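Local coordinates for protein LP04448p (Drosophila melanogaster, PDB 2QK2) that probably binds tubulin through TOG domains such as this one and, as an XMAP215-family protein, tracks growing microtubule plus ends, at residues L222-A225 and K226-C230; K27-T30 and L31-S35. All coordinates share one frame; numbering follows the deposited sequence.

Contact 1: L222-A225 and K226-C230; sequences LKMA and KIKEC
Two successive bends in selenomethionine M224 (chi2 -57°, chi3 -44°) curl its chain round until the methyl CE meets K228 one helical turn on, while a bend at chi2 (50°) lays the K228 methylenes alongside it. The two chains lie side by side and point the same way. Their meeting is tight, with M224 CE 3.3 Å from K228 CD, so the exact place of that methyl deserves some caution. K228 NZ continues to D209, in a salt bridge, and to Q231, which fixes the far end of the chain. Selenium also touches I227, three residues on, M224 SE lying 4.3 Å from I227 CD1. Beneath these groups, I227 N donates to K223 O at 3.0 Å and K228 N to M224 O at 2.9 Å. On another flank K226 runs out along the first turn, bent only at its last torsion, its NZ 4.3 Å from L222 CB. K226 NZ and K223 NZ are 5.5 Å apart, like charges whose mutual effect the salt bridge of K223 to D220 would probably ease. I227 is buried against I204 and L185. The whole is a regular alpha-helical i to i+4 pattern on helix 221-233, lying against helices 171-185 and 190-207 of the HEAT-repeat TOG domain.

Contact 2: K27-T30 and L31-S35; sequences KKWT and LRKES
K28, the N-cap residue, has an extended psi (116°) that turns the chain into helix 29-45, and its carbonyl serves the first turn: K28 O accepts L31 N at 2.9 Å and, more weakly, R32 N. The next carbonyl makes the first good i to i+4 bond, K33 N donating to W29 O at 2.8 Å. R32 bends at chi3 (-68°) and swings its guanidinium back over this helix start, one face resting on W29 CA, which stands 3.4 Å above its plane. At the edge of the same group R32 NH1 makes a weak hydrogen bond to K27 O at 2.9 Å, and a water that accepts from R32 NH2 at 2.8 Å donates weakly to K27 O. In TOG domains, turns between paired HEAT helices form the tubulin-binding edge, the first carrying a tryptophan; W29, at the start of helix 29-45 just after the turn from helix 20-24, is placed consistently with that role. R32 also reaches E26 O through NH1 and D68 through NE, so several bonds fix its rotation. T30 CG2 sits 3.6 Å above one face of the W29 indole, toward its rim. K33 crosses the indole obliquely, W29 CZ3 lying 3.9 Å from K33 CD, before its amine pairs with E37.

How the contacts relate
Contacts 1 and 2 illustrate how one solenoid can use similar short-range helical rules at both of its extremities. They do not touch: their centres are 47 Å apart and their nearest atoms about 37 Å apart, on opposite sides of the centre of the chain, which lies 24 Å from the centre of contact 1 and 26 Å from that of contact 2. Contact 2 comes first in sequence and opens a helix; contact 1 lies in the last helix. The helices packed against contact 2 are early ones (20-24, 71-88), those against contact 1 late ones (171-185, 190-207). Neither borders a bound ligand, and any tubulin-facing role is more plausible for contact 2, at its inter-helix turn.

Contact 1: L222-A225 and K226-C230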
loop_
_atom_site.group_PDB
_atom_site.type_symbol
_atom_site.label_atom_id
_atom_site.label_comp_id
_atom_site.label_asym_id
_atom_site.label_seq_id
_atom_site.Cartn_x
_atom_site.Cartn_y
_atom_site.Cartn_z
ATOM N N LEU A 222 -15.975 -16.464 19.062
ATOM C CA LEU A 222 -15.798 -16.922 17.683
ATOM C C LEU A 222 -14.780 -16.055 16.951
ATOM O O LEU A 222 -13.882 -16.561 16.281
ATOM C CB LEU A 222 -17.117 -16.868 16.909
ATOM C CG LEU A 222 -18.073 -18.054 16.988
ATOM C CD1 LEU A 222 -19.372 -17.695 16.284
ATOM C CD2 LEU A 222 -17.429 -19.275 16.342
ATOM N N LYS A 223 -14.940 -14.743 17.078
ATOM C CA LYS A 223 -14.035 -13.804 16.431
ATOM C C LYS A 223 -12.617 -13.937 16.988
ATOM O O LYS A 223 -11.649 -13.908 16.230
ATOM C CB LYS A 223 -14.564 -12.382 16.605
ATOM C CG LYS A 223 -15.844 -12.123 15.822
ATOM C CD LYS A 223 -16.411 -10.749 16.137
ATOM C CE LYS A 223 -17.550 -10.392 15.196
ATOM N NZ LYS A 223 -18.565 -11.461 15.158
HETATM N N MSE A 224 -12.492 -14.092 18.306
HETATM C CA MSE A 224 -11.177 -14.255 18.920
HETATM C C MSE A 224 -10.464 -15.464 18.322
HETATM O O MSE A 224 -9.246 -15.454 18.161
HETATM C CB MSE A 224 -11.295 -14.442 20.436
HETATM C CG MSE A 224 -11.294 -13.151 21.238
HETATM SE SE MSE A 224 -9.706 -12.040 20.933
HETATM C CE MSE A 224 -8.364 -13.375 20.997
ATOM N N ALA A 225 -11.226 -16.507 18.005
ATOM C CA ALA A 225 -10.654 -17.717 17.422
ATOM C C ALA A 225 -10.069 -17.418 16.041
ATOM O O ALA A 225 -8.979 -17.893 15.704
ATOM C CB ALA A 225 -11.717 -18.804 17.317
ATOM N N LYS A 226 -10.800 -16.644 15.241
ATOM C CA LYS A 226 -10.332 -16.274 13.905
ATOM C C LYS A 226 -9.035 -15.488 14.044
ATOM O O LYS A 226 -8.062 -15.738 13.335
ATOM C CB LYS A 226 -11.350 -15.389 13.189
ATOM C CG LYS A 226 -12.672 -16.046 12.903
ATOM C CD LYS A 226 -13.521 -15.165 11.992
ATOM C CE LYS A 226 -14.911 -15.751 11.787
ATOM N NZ LYS A 226 -15.734 -15.694 13.031
ATOM N N ILE A 227 -9.040 -14.533 14.969
ATOM C CA ILE A 227 -7.876 -13.700 15.220
ATOM C C ILE A 227 -6.670 -14.547 15.625
ATOM O O ILE A 227 -5.570 -14.360 15.097
ATOM C CB ILE A 227 -8.181 -12.664 16.325
ATOM C CG1 ILE A 227 -9.248 -11.681 15.820
ATOM C CG2 ILE A 227 -6.901 -11.928 16.740
ATOM C CD1 ILE A 227 -9.747 -10.718 16.883
ATOM N N LYS A 228 -6.868 -15.480 16.554
ATOM C CA LYS A 228 -5.759 -16.329 16.990
ATOM C C LYS A 228 -5.240 -17.213 15.864
ATOM O O LYS A 228 -4.042 -17.473 15.783
ATOM C CB LYS A 228 -6.164 -17.182 18.199
ATOM C CG LYS A 228 -5.633 -16.635 19.527
ATOM C CD LYS A 228 -5.952 -15.145 19.693
ATOM C CE LYS A 228 -5.422 -14.571 21.011
ATOM N NZ LYS A 228 -3.939 -14.675 21.166
ATOM N N GLU A 229 -6.129 -17.679 14.994
ATOM C CA GLU A 229 -5.694 -18.498 13.870
ATOM C C GLU A 229 -4.736 -17.660 13.029
ATOM O O GLU A 229 -3.623 -18.087 12.707
ATOM C CB GLU A 229 -6.877 -18.907 13.001
ATOM C CG GLU A 229 -7.594 -20.150 13.459
ATOM C CD GLU A 229 -8.638 -20.598 12.459
ATOM O OE1 GLU A 229 -9.697 -19.937 12.357
ATOM O OE2 GLU A 229 -8.389 -21.606 11.766
ATOM N N CYS A 230 -5.182 -16.458 12.676
ATOM C CA CYS A 230 -4.371 -15.550 11.882
ATOM C C CYS A 230 -3.079 -15.224 12.621
ATOM O O CYS A 230 -2.008 -15.169 12.016
ATOM C CB CYS A 230 -5.151 -14.270 11.589
ATOM S SG CYS A 230 -6.597 -14.528 10.533
#

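Contact 2: K27-T30 and L31-S35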
loop_
_atom_site.group_PDB
_atom_site.type_symbol
_atom_site.label_atom_id
_atom_site.label_comp_id
_atom_site.label_asym_id
_atom_site.label_seq_id
_atom_site.Cartn_x
_atom_site.Cartn_y
_atom_site.Cartn_z
ATOM N N LYS A 27 -6.960 10.834 -25.658
ATOM C CA LYS A 27 -8.219 10.141 -25.425
ATOM C C LYS A 27 -8.128 8.661 -25.776
ATOM O O LYS A 27 -8.817 7.833 -25.188
ATOM C CB LYS A 27 -9.340 10.772 -26.253
ATOM C CG LYS A 27 -9.816 12.114 -25.742
ATOM C CD LYS A 27 -11.050 12.564 -26.500
ATOM C CE LYS A 27 -11.659 13.814 -25.883
ATOM N NZ LYS A 27 -12.892 14.231 -26.614
ATOM N N LYS A 28 -7.283 8.337 -26.747
ATOM C CA LYS A 28 -7.123 6.954 -27.181
ATOM C C LYS A 28 -6.248 6.216 -26.169
ATOM O O LYS A 28 -5.067 6.539 -25.999
ATOM C CB LYS A 28 -6.491 6.925 -28.574
ATOM C CG LYS A 28 -6.764 5.651 -29.348
ATOM C CD LYS A 28 -6.252 5.750 -30.782
ATOM C CE LYS A 28 -6.550 4.474 -31.556
ATOM N NZ LYS A 28 -6.096 4.562 -32.975
ATOM N N TRP A 29 -6.829 5.225 -25.498
ATOM C CA TRP A 29 -6.103 4.479 -24.474
ATOM C C TRP A 29 -4.777 3.873 -24.932
ATOM O O TRP A 29 -3.837 3.769 -24.139
ATOM C CB TRP A 29 -6.993 3.387 -23.860
ATOM C CG TRP A 29 -7.083 2.121 -24.657
ATOM C CD1 TRP A 29 -7.925 1.864 -25.705
ATOM C CD2 TRP A 29 -6.301 0.933 -24.469
ATOM N NE1 TRP A 29 -7.715 0.588 -26.179
ATOM C CE2 TRP A 29 -6.726 -0.005 -25.439
ATOM C CE3 TRP A 29 -5.282 0.569 -23.575
ATOM C CZ2 TRP A 29 -6.166 -1.286 -25.541
ATOM C CZ3 TRP A 29 -4.725 -0.707 -23.676
ATOM C CH2 TRP A 29 -5.171 -1.618 -24.653
ATOM N N THR A 30 -4.686 3.487 -26.202
ATOM C CA THR A 30 -3.449 2.898 -26.710
ATOM C C THR A 30 -2.306 3.902 -26.730
ATOM O O THR A 30 -1.139 3.520 -26.703
ATOM C CB THR A 30 -3.631 2.304 -28.127
ATOM O OG1 THR A 30 -4.317 3.242 -28.964
ATOM C CG2 THR A 30 -4.424 1.013 -28.055
ATOM N N LEU A 31 -2.634 5.189 -26.773
ATOM C CA LEU A 31 -1.594 6.207 -26.764
ATOM C C LEU A 31 -1.133 6.401 -25.321
ATOM O O LEU A 31 0.057 6.582 -25.061
ATOM C CB LEU A 31 -2.114 7.527 -27.345
ATOM C CG LEU A 31 -2.453 7.517 -28.841
ATOM C CD1 LEU A 31 -2.855 8.922 -29.292
ATOM C CD2 LEU A 31 -1.246 7.038 -29.637
ATOM N N ARG A 32 -2.074 6.362 -24.383
ATOM C CA ARG A 32 -1.715 6.512 -22.978
ATOM C C ARG A 32 -0.855 5.298 -22.605
ATOM O O ARG A 32 0.142 5.428 -21.898
ATOM C CB ARG A 32 -2.972 6.584 -22.096
ATOM C CG ARG A 32 -3.907 7.752 -22.449
ATOM C CD ARG A 32 -4.808 8.168 -21.283
ATOM N NE ARG A 32 -5.807 7.166 -20.926
ATOM C CZ ARG A 32 -6.861 6.841 -21.672
ATOM N NH1 ARG A 32 -7.076 7.440 -22.842
ATOM N NH2 ARG A 32 -7.712 5.916 -21.243
ATOM N N LYS A 33 -1.244 4.124 -23.105
ATOM C CA LYS A 33 -0.501 2.890 -22.851
ATOM C C LYS A 33 0.963 3.017 -23.277
ATOM O O LYS A 33 1.869 2.527 -22.592
ATOM C CB LYS A 33 -1.139 1.720 -23.611
ATOM C CG LYS A 33 -0.291 0.450 -23.607
ATOM C CD LYS A 33 -0.890 -0.631 -24.484
ATOM C CE LYS A 33 -0.867 -0.241 -25.955
ATOM N NZ LYS A 33 0.508 -0.221 -26.524
ATOM N N GLU A 34 1.201 3.674 -24.407
ATOM C CA GLU A 34 2.564 3.834 -24.899
ATOM C C GLU A 34 3.499 4.534 -23.907
ATOM O O GLU A 34 4.652 4.127 -23.754
ATOM C CB GLU A 34 2.553 4.560 -26.253
ATOM C CG GLU A 34 1.728 3.805 -27.301
ATOM C CD GLU A 34 1.846 4.377 -28.706
ATOM O OE1 GLU A 34 2.046 5.602 -28.847
ATOM O OE2 GLU A 34 1.718 3.592 -29.672
ATOM N N SER A 35 3.014 5.573 -23.231
ATOM C CA SER A 35 3.844 6.268 -22.245
ATOM C C SER A 35 4.148 5.344 -21.065
ATOM O O SER A 35 5.297 5.225 -20.641
ATOM C CB SER A 35 3.142 7.530 -21.720
ATOM O OG SER A 35 3.230 8.604 -22.641
HETATM O O HOH W 1 -9.924 5.540 -22.987
#